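Local coordinates for protein cystalysin (Treponema denticola, PDB 1C7N) that belongs to the pyridoxal-5'-phosphate-dependent enzymes of the aminotransferase class I and II family and carries that cofactor in its pocket, at residues L186-D197 with F219-K229. Residues are numbered along the deposited sequence; the frame is centred on the assembly and turned at random.
Sequences LQKIKDIVLKSD and FQSIDEQLADK
With CG of Leu186 set anti to the carbonyl carbon (chi1 -70°), its branch points toward the Phe219 ring and chi2 (180°) sets CD2 over the ring centre, while an extended Lys229 chain delivers its ammonium to the C-terminal end of helix 183-195. Both contacts belong to the large mixed-sheet domain of the aminotransferase class I and II family, where helix 183-195 packs on the short helix 224-227 and the residues flanking it, just ahead of strand 230-234. Leu186 CD2 makes a CH-pi contact 3.6 Å from the centroid of the Phe219 ring, almost on its normal; Ile189 CG2 meets the ring at its edge, 3.6 Å from Phe219 CZ. The ring also touches Phe170 and Leu200 of the sheet, and so lies between helix 183-195 and strands 165-171 and 199-203.

One turn on, the aliphatic part of Lys190 crosses residues 222-226: its CD lies 3.7 Å from Ile222 CD1 and against Asp223 CB, and its CG rests on Leu226 CD2. Bends at chi3 and chi4 then turn NZ back to a salt bridge with Asp191 OD1 (2.9 Å). Asp223 N-caps helix 224-227, its OD1 accepting from Leu226 N. Val193 CG1 packs on Leu226 CD1, and Leu194 CD2 approaches Leu226 CA to 3.6 Å.

At the end of helix 183-195, Lys229 NZ bonds to Val193 O (2.9 Å); it also donates to Leu198 O, just before strand 199-203. NZ comes to Val193 O from above the carbonyl plane, and Ser196 N reaches that oxygen from the opposite face.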
loop_
_atom_site.group_PDB
_atom_site.type_symbol
_atom_site.label_atom_id
_atom_site.label_comp_id
_atom_site.label_asym_id
_atom_site.label_seq_id
_atom_site.Cartn_x
_atom_site.Cartn_y
_atom_site.Cartn_z
ATOM N N LEU A 186 14.666 29.373 -5.017
ATOM C CA LEU A 186 14.875 28.086 -5.673
ATOM C C LEU A 186 16.109 28.108 -6.575
ATOM O O LEU A 186 16.773 27.086 -6.747
ATOM C CB LEU A 186 13.638 27.686 -6.489
ATOM C CG LEU A 186 12.392 27.299 -5.681
ATOM C CD1 LEU A 186 11.245 26.940 -6.623
ATOM C CD2 LEU A 186 12.723 26.126 -4.760
ATOM N N GLN A 187 16.410 29.271 -7.151
ATOM C CA GLN A 187 17.576 29.418 -8.020
ATOM C C GLN A 187 18.849 29.261 -7.200
ATOM O O GLN A 187 19.764 28.538 -7.599
ATOM C CB GLN A 187 17.570 30.790 -8.705
ATOM C CG GLN A 187 16.499 30.946 -9.781
ATOM C CD GLN A 187 16.813 30.163 -11.050
ATOM O OE1 GLN A 187 15.910 29.786 -11.800
ATOM N NE2 GLN A 187 18.098 29.931 -11.303
ATOM N N LYS A 188 18.906 29.936 -6.053
ATOM C CA LYS A 188 20.070 29.862 -5.174
ATOM C C LYS A 188 20.315 28.431 -4.712
ATOM O O LYS A 188 21.457 27.981 -4.625
ATOM C CB LYS A 188 19.884 30.751 -3.943
ATOM C CG LYS A 188 20.211 32.221 -4.139
ATOM C CD LYS A 188 20.298 32.909 -2.778
ATOM C CE LYS A 188 20.746 34.354 -2.888
ATOM N NZ LYS A 188 20.957 34.961 -1.534
ATOM N N ILE A 189 19.235 27.722 -4.400
ATOM C CA ILE A 189 19.358 26.343 -3.955
ATOM C C ILE A 189 19.805 25.475 -5.127
ATOM O O ILE A 189 20.638 24.585 -4.962
ATOM C CB ILE A 189 18.023 25.809 -3.399
ATOM C CG1 ILE A 189 17.561 26.696 -2.239
ATOM C CG2 ILE A 189 18.195 24.356 -2.930
ATOM C CD1 ILE A 189 16.209 26.321 -1.674
ATOM N N LYS A 190 19.257 25.744 -6.310
ATOM C CA LYS A 190 19.617 24.987 -7.504
ATOM C C LYS A 190 21.114 25.084 -7.772
ATOM O O LYS A 190 21.760 24.086 -8.084
ATOM C CB LYS A 190 18.855 25.502 -8.727
ATOM C CG LYS A 190 19.383 24.952 -10.051
ATOM C CD LYS A 190 18.685 25.583 -11.244
ATOM C CE LYS A 190 18.920 27.089 -11.306
ATOM N NZ LYS A 190 20.327 27.468 -11.638
ATOM N N ASP A 191 21.662 26.291 -7.655
ATOM C CA ASP A 191 23.088 26.492 -7.888
ATOM C C ASP A 191 23.925 25.704 -6.890
ATOM O O ASP A 191 24.909 25.064 -7.266
ATOM C CB ASP A 191 23.451 27.980 -7.813
ATOM C CG ASP A 191 22.915 28.769 -8.992
ATOM O OD1 ASP A 191 22.636 28.161 -10.053
ATOM O OD2 ASP A 191 22.782 30.003 -8.865
ATOM N N ILE A 192 23.537 25.753 -5.621
ATOM C CA ILE A 192 24.249 25.028 -4.579
ATOM C C ILE A 192 24.207 23.524 -4.864
ATOM O O ILE A 192 25.203 22.817 -4.691
ATOM C CB ILE A 192 23.618 25.290 -3.187
ATOM C CG1 ILE A 192 23.760 26.769 -2.820
ATOM C CG2 ILE A 192 24.276 24.404 -2.135
ATOM C CD1 ILE A 192 23.144 27.128 -1.486
ATOM N N VAL A 193 23.053 23.040 -5.309
ATOM C CA VAL A 193 22.892 21.620 -5.608
ATOM C C VAL A 193 23.725 21.160 -6.800
ATOM O O VAL A 193 24.440 20.163 -6.707
ATOM C CB VAL A 193 21.414 21.268 -5.874
ATOM C CG1 VAL A 193 21.298 19.823 -6.360
ATOM C CG2 VAL A 193 20.602 21.456 -4.595
ATOM N N LEU A 194 23.625 21.875 -7.917
ATOM C CA LEU A 194 24.371 21.523 -9.123
ATOM C C LEU A 194 25.880 21.660 -8.925
ATOM O O LEU A 194 26.667 21.024 -9.628
ATOM C CB LEU A 194 23.924 22.402 -10.293
ATOM C CG LEU A 194 22.452 22.301 -10.704
ATOM C CD1 LEU A 194 22.189 23.238 -11.870
ATOM C CD2 LEU A 194 22.113 20.863 -11.077
ATOM N N LYS A 195 26.266 22.491 -7.962
ATOM C CA LYS A 195 27.664 22.743 -7.623
ATOM C C LYS A 195 28.278 21.599 -6.818
ATOM O O LYS A 195 29.501 21.441 -6.773
ATOM C CB LYS A 195 27.759 24.042 -6.819
ATOM C CG LYS A 195 28.992 24.171 -5.943
ATOM C CD LYS A 195 28.792 25.241 -4.867
ATOM C CE LYS A 195 27.628 24.893 -3.937
ATOM N NZ LYS A 195 27.789 23.565 -3.269
ATOM N N SER A 196 27.427 20.806 -6.179
ATOM C CA SER A 196 27.882 19.684 -5.365
ATOM C C SER A 196 27.392 18.367 -5.949
ATOM O O SER A 196 26.847 18.333 -7.050
ATOM C CB SER A 196 27.355 19.829 -3.942
ATOM O OG SER A 196 25.942 19.744 -3.932
ATOM N N ASP A 197 27.588 17.283 -5.204
ATOM C CA ASP A 197 27.151 15.969 -5.658
ATOM C C ASP A 197 25.851 15.580 -4.966
ATOM O O ASP A 197 25.495 14.402 -4.909
ATOM C CB ASP A 197 28.219 14.907 -5.368
ATOM C CG ASP A 197 29.535 15.193 -6.069
ATOM O OD1 ASP A 197 29.508 15.572 -7.260
ATOM O OD2 ASP A 197 30.597 15.026 -5.430
ATOM N N PHE A 219 10.209 22.576 -8.407
ATOM C CA PHE A 219 11.659 22.702 -8.367
ATOM C C PHE A 219 12.416 22.183 -9.590
ATOM O O PHE A 219 13.201 22.922 -10.188
ATOM C CB PHE A 219 12.194 22.033 -7.100
ATOM C CG PHE A 219 13.424 22.694 -6.533
ATOM C CD1 PHE A 219 13.824 22.426 -5.229
ATOM C CD2 PHE A 219 14.178 23.584 -7.296
ATOM C CE1 PHE A 219 14.956 23.035 -4.687
ATOM C CE2 PHE A 219 15.314 24.200 -6.766
ATOM C CZ PHE A 219 15.704 23.925 -5.460
ATOM N N GLN A 220 12.184 20.930 -9.974
ATOM C CA GLN A 220 12.900 20.363 -11.115
ATOM C C GLN A 220 12.470 20.900 -12.476
ATOM O O GLN A 220 13.018 20.504 -13.504
ATOM C CB GLN A 220 12.784 18.836 -11.113
ATOM C CG GLN A 220 11.399 18.300 -11.435
ATOM C CD GLN A 220 11.415 16.798 -11.646
ATOM O OE1 GLN A 220 11.494 16.021 -10.690
ATOM N NE2 GLN A 220 11.364 16.379 -12.906
ATOM N N SER A 221 11.500 21.808 -12.491
ATOM C CA SER A 221 11.025 22.376 -13.751
ATOM C C SER A 221 11.841 23.592 -14.186
ATOM O O SER A 221 11.677 24.085 -15.301
ATOM C CB SER A 221 9.559 22.794 -13.619
ATOM O OG SER A 221 9.443 23.996 -12.876
ATOM N N ILE A 222 12.720 24.078 -13.313
ATOM C CA ILE A 222 13.516 25.257 -13.633
ATOM C C ILE A 222 14.869 24.965 -14.286
ATOM O O ILE A 222 15.563 25.885 -14.707
ATOM C CB ILE A 222 13.769 26.118 -12.372
ATOM C CG1 ILE A 222 14.694 25.380 -11.409
ATOM C CG2 ILE A 222 12.443 26.443 -11.688
ATOM C CD1 ILE A 222 15.170 26.222 -10.243
ATOM N N ASP A 223 15.241 23.691 -14.371
ATOM C CA ASP A 223 16.525 23.313 -14.960
ATOM C C ASP A 223 16.542 21.819 -15.263
ATOM O O ASP A 223 16.260 21.003 -14.388
ATOM C CB ASP A 223 17.659 23.673 -13.992
ATOM C CG ASP A 223 19.036 23.468 -14.596
ATOM O OD1 ASP A 223 19.461 22.303 -14.749
ATOM O OD2 ASP A 223 19.696 24.480 -14.918
ATOM N N GLU A 224 16.871 21.463 -16.501
ATOM C CA GLU A 224 16.896 20.063 -16.906
ATOM C C GLU A 224 18.025 19.262 -16.270
ATOM O O GLU A 224 17.864 18.071 -15.998
ATOM C CB GLU A 224 16.976 19.953 -18.431
ATOM C CG GLU A 224 15.661 20.236 -19.148
ATOM C CD GLU A 224 14.527 19.337 -18.670
ATOM O OE1 GLU A 224 14.813 18.233 -18.156
ATOM O OE2 GLU A 224 13.349 19.725 -18.818
ATOM N N GLN A 225 19.166 19.905 -16.034
ATOM C CA GLN A 225 20.284 19.209 -15.410
ATOM C C GLN A 225 19.958 18.933 -13.949
ATOM O O GLN A 225 20.389 17.925 -13.389
ATOM C CB GLN A 225 21.577 20.023 -15.523
ATOM C CG GLN A 225 22.222 19.966 -16.901
ATOM C CD GLN A 225 21.445 20.740 -17.944
ATOM O OE1 GLN A 225 21.376 21.972 -17.895
ATOM N NE2 GLN A 225 20.846 20.023 -18.896
ATOM N N LEU A 226 19.205 19.837 -13.328
ATOM C CA LEU A 226 18.803 19.638 -11.940
ATOM C C LEU A 226 17.827 18.462 -11.950
ATOM O O LEU A 226 17.934 17.546 -11.134
ATOM C CB LEU A 226 18.113 20.888 -11.383
ATOM C CG LEU A 226 17.547 20.774 -9.962
ATOM C CD1 LEU A 226 18.683 20.564 -8.957
ATOM C CD2 LEU A 226 16.763 22.028 -9.624
ATOM N N ALA A 227 16.893 18.487 -12.898
ATOM C CA ALA A 227 15.898 17.425 -13.038
ATOM C C ALA A 227 16.564 16.065 -13.245
ATOM O O ALA A 227 15.999 15.032 -12.891
ATOM C CB ALA A 227 14.962 17.727 -14.212
ATOM N N ASP A 228 17.759 16.078 -13.830
ATOM C CA ASP A 228 18.513 14.851 -14.086
ATOM C C ASP A 228 18.886 14.112 -12.800
ATOM O O ASP A 228 19.137 12.910 -12.822
ATOM C CB ASP A 228 19.789 15.168 -14.875
ATOM C CG ASP A 228 19.525 15.410 -16.353
ATOM O OD1 ASP A 228 20.435 15.935 -17.033
ATOM O OD2 ASP A 228 18.424 15.069 -16.837
ATOM N N LYS A 229 18.936 14.827 -11.680
ATOM C CA LYS A 229 19.263 14.179 -10.417
ATOM C C LYS A 229 18.268 14.513 -9.307
ATOM O O LYS A 229 18.622 14.567 -8.131
ATOM C CB LYS A 229 20.688 14.536 -9.977
ATOM C CG LYS A 229 20.945 16.001 -9.673
ATOM C CD LYS A 229 22.353 16.151 -9.111
ATOM C CE LYS A 229 22.653 17.568 -8.661
ATOM N NZ LYS A 229 23.970 17.621 -7.948
HETATM O O HOH W 1 25.408 18.865 -10.793
#